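Catalase-3 (Neurospora crassa, PDB 4AJ9) catalyses the breakdown of hydrogen peroxide into water and oxygen at a heme iron, and so probably protects cells from the toxic effects of peroxide. Local coordinates at residues 294-298 with 444-448; 453-459 with 671-677. One frame throughout, in Å; residues are numbered along the deposited sequence.

Interaction 1 of 2, residues 294-298 with 444-448; sequences TKFLP and QPRLF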
loop_
_atom_site.group_PDB
_atom_site.type_symbol
_atom_site.label_atom_id
_atom_site.label_comp_id
_atom_site.label_asym_id
_atom_site.label_seq_id
_atom_site.Cartn_x
_atom_site.Cartn_y
_atom_site.Cartn_z
ATOM N N THR C 294 30.461 17.323 8.408
ATOM C CA THR C 294 30.258 18.426 9.338
ATOM C C THR C 294 31.273 19.533 9.088
ATOM O O THR C 294 31.329 20.496 9.841
ATOM C CB THR C 294 30.353 17.973 10.830
ATOM O OG1 THR C 294 31.693 17.557 11.129
ATOM C CG2 THR C 294 29.382 16.801 11.111
ATOM N N LYS C 295 32.074 19.382 8.035
ATOM C CA LYS C 295 33.121 20.348 7.720
ATOM C C LYS C 295 32.943 20.847 6.292
ATOM O O LYS C 295 32.516 20.089 5.422
ATOM C CB LYS C 295 34.505 19.707 7.842
ATOM C CG LYS C 295 34.779 18.953 9.143
ATOM C CD LYS C 295 35.185 19.888 10.265
ATOM C CE LYS C 295 35.617 19.104 11.508
ATOM N NZ LYS C 295 34.573 18.144 11.964
ATOM N N PHE C 296 33.249 22.122 6.057
ATOM C CA PHE C 296 33.384 22.635 4.694
ATOM C C PHE C 296 34.838 23.000 4.385
ATOM O O PHE C 296 35.648 23.141 5.291
ATOM C CB PHE C 296 32.428 23.810 4.397
ATOM C CG PHE C 296 32.724 25.073 5.170
ATOM C CD1 PHE C 296 33.655 25.991 4.701
ATOM C CD2 PHE C 296 32.054 25.351 6.353
ATOM C CE1 PHE C 296 33.924 27.151 5.407
ATOM C CE2 PHE C 296 32.316 26.502 7.068
ATOM C CZ PHE C 296 33.254 27.409 6.599
ATOM N N LEU C 297 35.165 23.123 3.103
ATOM C CA LEU C 297 36.522 23.465 2.693
ATOM C C LEU C 297 36.636 24.963 2.435
ATOM O O LEU C 297 36.052 25.472 1.478
ATOM C CB LEU C 297 36.897 22.684 1.431
ATOM C CG LEU C 297 38.316 22.866 0.883
ATOM C CD1 LEU C 297 39.339 22.404 1.889
ATOM C CD2 LEU C 297 38.472 22.098 -0.419
ATOM N N PRO C 298 37.383 25.682 3.291
ATOM C CA PRO C 298 37.550 27.123 3.080
ATOM C C PRO C 298 37.962 27.430 1.644
ATOM O O PRO C 298 38.811 26.736 1.089
ATOM C CB PRO C 298 38.668 27.479 4.056
ATOM C CG PRO C 298 38.454 26.527 5.186
ATOM C CD PRO C 298 38.008 25.234 4.550
ATOM N N GLN C 444 35.225 24.620 13.387
ATOM C CA GLN C 444 34.547 25.262 12.271
ATOM C C GLN C 444 33.326 26.101 12.643
ATOM O O GLN C 444 33.084 27.132 12.027
ATOM C CB GLN C 444 34.278 24.287 11.123
ATOM C CG GLN C 444 35.555 23.930 10.409
ATOM C CD GLN C 444 35.326 23.482 8.993
ATOM O OE1 GLN C 444 34.179 23.305 8.554
ATOM N NE2 GLN C 444 36.411 23.277 8.267
ATOM N N PRO C 445 32.553 25.668 13.647
ATOM C CA PRO C 445 31.525 26.606 14.107
ATOM C C PRO C 445 32.156 27.939 14.486
ATOM O O PRO C 445 31.625 28.993 14.131
ATOM C CB PRO C 445 30.944 25.909 15.333
ATOM C CG PRO C 445 31.085 24.451 15.017
ATOM C CD PRO C 445 32.407 24.338 14.271
ATOM N N ARG C 446 33.285 27.896 15.189
ATOM C CA ARG C 446 34.017 29.126 15.490
ATOM C C ARG C 446 34.446 29.867 14.218
ATOM O O ARG C 446 34.235 31.070 14.095
ATOM C CB ARG C 446 35.220 28.844 16.389
ATOM C CG ARG C 446 36.019 30.094 16.740
ATOM C CD ARG C 446 35.155 31.142 17.419
ATOM N NE ARG C 446 35.955 32.308 17.788
ATOM C CZ ARG C 446 36.558 32.458 18.963
ATOM N NH1 ARG C 446 36.429 31.528 19.903
ATOM N NH2 ARG C 446 37.276 33.553 19.203
ATOM N N LEU C 447 35.029 29.142 13.266
ATOM C CA LEU C 447 35.405 29.728 11.983
ATOM C C LEU C 447 34.236 30.469 11.331
ATOM O O LEU C 447 34.398 31.569 10.795
ATOM C CB LEU C 447 35.932 28.638 11.037
ATOM C CG LEU C 447 36.312 29.047 9.612
ATOM C CD1 LEU C 447 37.504 30.004 9.606
ATOM C CD2 LEU C 447 36.617 27.819 8.748
ATOM N N PHE C 448 33.059 29.851 11.362
ATOM C CA PHE C 448 31.889 30.431 10.719
ATOM C C PHE C 448 31.445 31.705 11.437
ATOM O O PHE C 448 31.243 32.748 10.813
ATOM C CB PHE C 448 30.754 29.405 10.666
ATOM C CG PHE C 448 29.443 29.976 10.234
ATOM C CD1 PHE C 448 29.206 30.268 8.896
ATOM C CD2 PHE C 448 28.432 30.196 11.164
ATOM C CE1 PHE C 448 27.991 30.790 8.491
ATOM C CE2 PHE C 448 27.213 30.715 10.770
ATOM C CZ PHE C 448 26.989 31.018 9.437
#
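Q444 and F296 illustrate how one side-chain amide can pair with an extended backbone: here a helix of the C-terminal helical region of the catalase core, 443-450, grips the 294-298 loop between two strands of the antiparallel β-barrel. The Q444 chain leaves the helix with CG anti to the carbonyl carbon (chi1 -72°) and runs on extended, which carries its amide across to the loop. Q444 OE1 accepts from F296 N at 2.9 Å, the donor lying in the carbonyl plane on a lone pair. Q444 NE2 returns a bond to F296 O, 3.1 Å away and close to the amide plane. Two bonds to a single residue fix the rotation of the amide and satisfy both backbone polar groups in a buried setting. The K295 chain crosses the Q444 amide at a slant, K295 CD 3.8 Å from Q444 CD, while K295 NZ goes on to a salt bridge with D292. With an alanine here in place of Q444, F296 N and F296 O would probably lose these partners and a gap would open beside the K295 chain. One residue on, P445 leans away from the loop onto H188. L447 then comes back to it: L447 CD2 meets F296 CZ at 4.0 Å and P298 CG at 4.2 Å. F448, its ring stacked with W192, completes the turn, F448 N bonded to Q444 O at 2.8 Å.

Interaction 2 of 2, residues 453-459 with 671-677; sequences TPVEQQF and LERFAVD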
loop_
_atom_site.group_PDB
_atom_site.type_symbol
_atom_site.label_atom_id
_atom_site.label_comp_id
_atom_site.label_asym_id
_atom_site.label_seq_id
_atom_site.Cartn_x
_atom_site.Cartn_y
_atom_site.Cartn_z
ATOM N N THR C 453 29.605 39.439 9.834
ATOM C CA THR C 453 29.650 40.828 10.287
ATOM C C THR C 453 29.150 40.933 11.729
ATOM O O THR C 453 28.508 40.010 12.244
ATOM C CB THR C 453 28.810 41.768 9.389
ATOM O OG1 THR C 453 27.418 41.586 9.665
ATOM C CG2 THR C 453 29.075 41.501 7.921
ATOM N N PRO C 454 29.465 42.049 12.402
ATOM C CA PRO C 454 29.085 42.196 13.810
ATOM C C PRO C 454 27.579 42.055 14.072
ATOM O O PRO C 454 27.206 41.405 15.044
ATOM C CB PRO C 454 29.554 43.613 14.148
ATOM C CG PRO C 454 30.727 43.825 13.243
ATOM C CD PRO C 454 30.352 43.139 11.954
ATOM N N VAL C 455 26.738 42.671 13.253
ATOM C CA VAL C 455 25.293 42.584 13.454
ATOM C C VAL C 455 24.802 41.197 13.039
ATOM O O VAL C 455 23.861 40.646 13.618
ATOM C CB VAL C 455 24.543 43.666 12.654
ATOM C CG1 VAL C 455 23.028 43.443 12.741
ATOM C CG2 VAL C 455 24.915 45.053 13.173
ATOM N N GLU C 456 25.458 40.641 12.030
ATOM C CA GLU C 456 25.181 39.283 11.584
ATOM C C GLU C 456 25.463 38.294 12.711
ATOM O O GLU C 456 24.684 37.371 12.949
ATOM C CB GLU C 456 26.038 38.960 10.367
ATOM C CG GLU C 456 25.496 37.860 9.502
ATOM C CD GLU C 456 26.168 37.808 8.146
ATOM O OE1 GLU C 456 27.300 38.338 8.014
ATOM O OE2 GLU C 456 25.560 37.238 7.218
ATOM N N GLN C 457 26.578 38.494 13.411
ATOM C CA GLN C 457 26.892 37.690 14.594
ATOM C C GLN C 457 25.813 37.890 15.648
ATOM O O GLN C 457 25.437 36.958 16.368
ATOM C CB GLN C 457 28.259 38.080 15.166
ATOM C CG GLN C 457 29.448 37.700 14.294
ATOM C CD GLN C 457 30.772 38.113 14.927
ATOM O OE1 GLN C 457 30.815 39.059 15.707
ATOM N NE2 GLN C 457 31.851 37.396 14.606
ATOM N N GLN C 458 25.304 39.112 15.736
ATOM C CA GLN C 458 24.275 39.401 16.725
ATOM C C GLN C 458 22.993 38.628 16.401
ATOM O O GLN C 458 22.316 38.150 17.302
ATOM C CB GLN C 458 24.001 40.908 16.822
ATOM C CG GLN C 458 23.072 41.289 17.979
ATOM C CD GLN C 458 23.680 41.033 19.339
ATOM O OE1 GLN C 458 24.662 41.672 19.726
ATOM N NE2 GLN C 458 23.091 40.109 20.084
ATOM N N PHE C 459 22.675 38.498 15.112
ATOM C CA PHE C 459 21.488 37.751 14.696
ATOM C C PHE C 459 21.582 36.295 15.140
ATOM O O PHE C 459 20.607 35.719 15.628
ATOM C CB PHE C 459 21.289 37.826 13.184
ATOM C CG PHE C 459 20.797 39.161 12.696
ATOM C CD1 PHE C 459 20.032 39.969 13.508
ATOM C CD2 PHE C 459 21.091 39.597 11.414
ATOM C CE1 PHE C 459 19.569 41.187 13.052
ATOM C CE2 PHE C 459 20.637 40.813 10.958
ATOM C CZ PHE C 459 19.871 41.604 11.780
ATOM N N LEU C 671 21.292 47.440 8.588
ATOM C CA LEU C 671 21.656 46.800 9.847
ATOM C C LEU C 671 21.960 47.784 10.973
ATOM O O LEU C 671 22.167 47.376 12.120
ATOM C CB LEU C 671 22.855 45.870 9.638
ATOM C CG LEU C 671 22.658 44.743 8.623
ATOM C CD1 LEU C 671 23.921 43.872 8.537
ATOM C CD2 LEU C 671 21.439 43.906 8.987
ATOM N N GLU C 672 21.983 49.075 10.663
ATOM C CA GLU C 672 22.236 50.060 11.708
ATOM C C GLU C 672 21.055 50.145 12.658
ATOM O O GLU C 672 21.158 50.740 13.726
ATOM C CB GLU C 672 22.556 51.438 11.125
ATOM C CG GLU C 672 21.865 51.738 9.819
ATOM C CD GLU C 672 22.597 51.141 8.634
ATOM O OE1 GLU C 672 23.771 51.504 8.413
ATOM O OE2 GLU C 672 21.996 50.315 7.923
ATOM N N ARG C 673 19.939 49.531 12.270
ATOM C CA ARG C 673 18.700 49.617 13.047
ATOM C C ARG C 673 18.582 48.528 14.103
ATOM O O ARG C 673 17.558 48.419 14.788
ATOM C CB ARG C 673 17.488 49.563 12.119
ATOM C CG ARG C 673 17.479 50.669 11.084
ATOM C CD ARG C 673 16.203 50.668 10.264
ATOM N NE ARG C 673 16.391 51.466 9.060
ATOM C CZ ARG C 673 15.669 51.349 7.953
ATOM N NH1 ARG C 673 14.678 50.468 7.886
ATOM N NH2 ARG C 673 15.940 52.123 6.911
ATOM N N PHE C 674 19.631 47.724 14.239
ATOM C CA PHE C 674 19.619 46.613 15.180
ATOM C C PHE C 674 20.676 46.748 16.262
ATOM O O PHE C 674 21.868 46.818 15.969
ATOM C CB PHE C 674 19.788 45.296 14.427
ATOM C CG PHE C 674 18.719 45.069 13.411
ATOM C CD1 PHE C 674 18.846 45.587 12.135
ATOM C CD2 PHE C 674 17.555 44.392 13.748
ATOM C CE1 PHE C 674 17.851 45.404 11.196
ATOM C CE2 PHE C 674 16.555 44.212 12.807
ATOM C CZ PHE C 674 16.707 44.716 11.536
ATOM N N ALA C 675 20.220 46.783 17.511
ATOM C CA ALA C 675 21.105 46.906 18.665
ATOM C C ALA C 675 22.037 45.702 18.812
ATOM O O ALA C 675 21.605 44.553 18.718
ATOM C CB ALA C 675 20.280 47.081 19.941
ATOM N N VAL C 676 23.312 45.975 19.059
ATOM C CA VAL C 676 24.289 44.936 19.362
ATOM C C VAL C 676 24.584 44.963 20.857
ATOM O O VAL C 676 24.484 46.017 21.482
ATOM C CB VAL C 676 25.598 45.141 18.580
ATOM C CG1 VAL C 676 26.656 44.165 19.058
ATOM C CG2 VAL C 676 25.355 44.967 17.096
ATOM N N ASP C 677 24.922 43.807 21.431
ATOM C CA ASP C 677 25.175 43.710 22.863
ATOM C C ASP C 677 26.214 44.745 23.267
ATOM O O ASP C 677 27.247 44.864 22.619
ATOM C CB ASP C 677 25.659 42.308 23.229
ATOM C CG ASP C 677 24.573 41.272 23.088
ATOM O OD1 ASP C 677 23.428 41.570 23.488
ATOM O OD2 ASP C 677 24.855 40.170 22.559
#
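Q458 and D677 show how a chain tail can be held to a helix by a pair of hydrogen bonds beside an apolar patch. Helix 454-468 opens with a capping box formed by T453 and E456, and segment 671-677 is the tail that follows the last helix of the flavodoxin-like C-terminal domain of this large-subunit catalase. From CB, which points toward the tail, the Q458 chain passes with Q458 CG 3.7 Å from A675 O. A bend at chi2 (66°) then brings the amide to D677. Q458 OE1 accepts from D677 N at 2.7 Å, the donor standing above the carbonyl plane and not on a lone pair, with the V676 CG1 methyl pressed close. Q458 NE2 donates to D677 OD2 at 3.0 Å; OD2 lies in the plane of the Q458 amide, yet NE2 meets that oxygen from above the carboxylate plane, the two planes standing 88° apart. R494 also reaches both partners, bonding Q458 OE1 and pairing with D677 OD2, while R465 takes OD1, so the aspartate charge is probably well balanced. Away from these bonds, V455 packs its methyls against L671 and V676. F459 presents its edge to the face of F674 in a T-shaped stack, ring centroids 5.2 Å apart, and farther round the same rim F459 CE2 meets the L671 CD2 methyl at 3.8 Å.

How the interactions relate
Followed from the N terminus, the chain first lays down most of the β-barrel and reaches the 294-298 loop ahead of strand 305-314. Interaction 1 closes when helix 443-450 returns to that loop, with 145 residues between. The next helix, 454-468, opens interaction 2, which closes only after the whole parallel-sheet C-terminal domain has been built and the tail at 671-677 comes back. The two closures are thus in series, neither nested nor crossed; their centres lie about 21 Å apart, and the nearest atoms of the two remain about 6 Å apart. Successive helices of one region serve as the common element: the first is tied inward to the barrel's loop, the second outward to the terminal domain's tail.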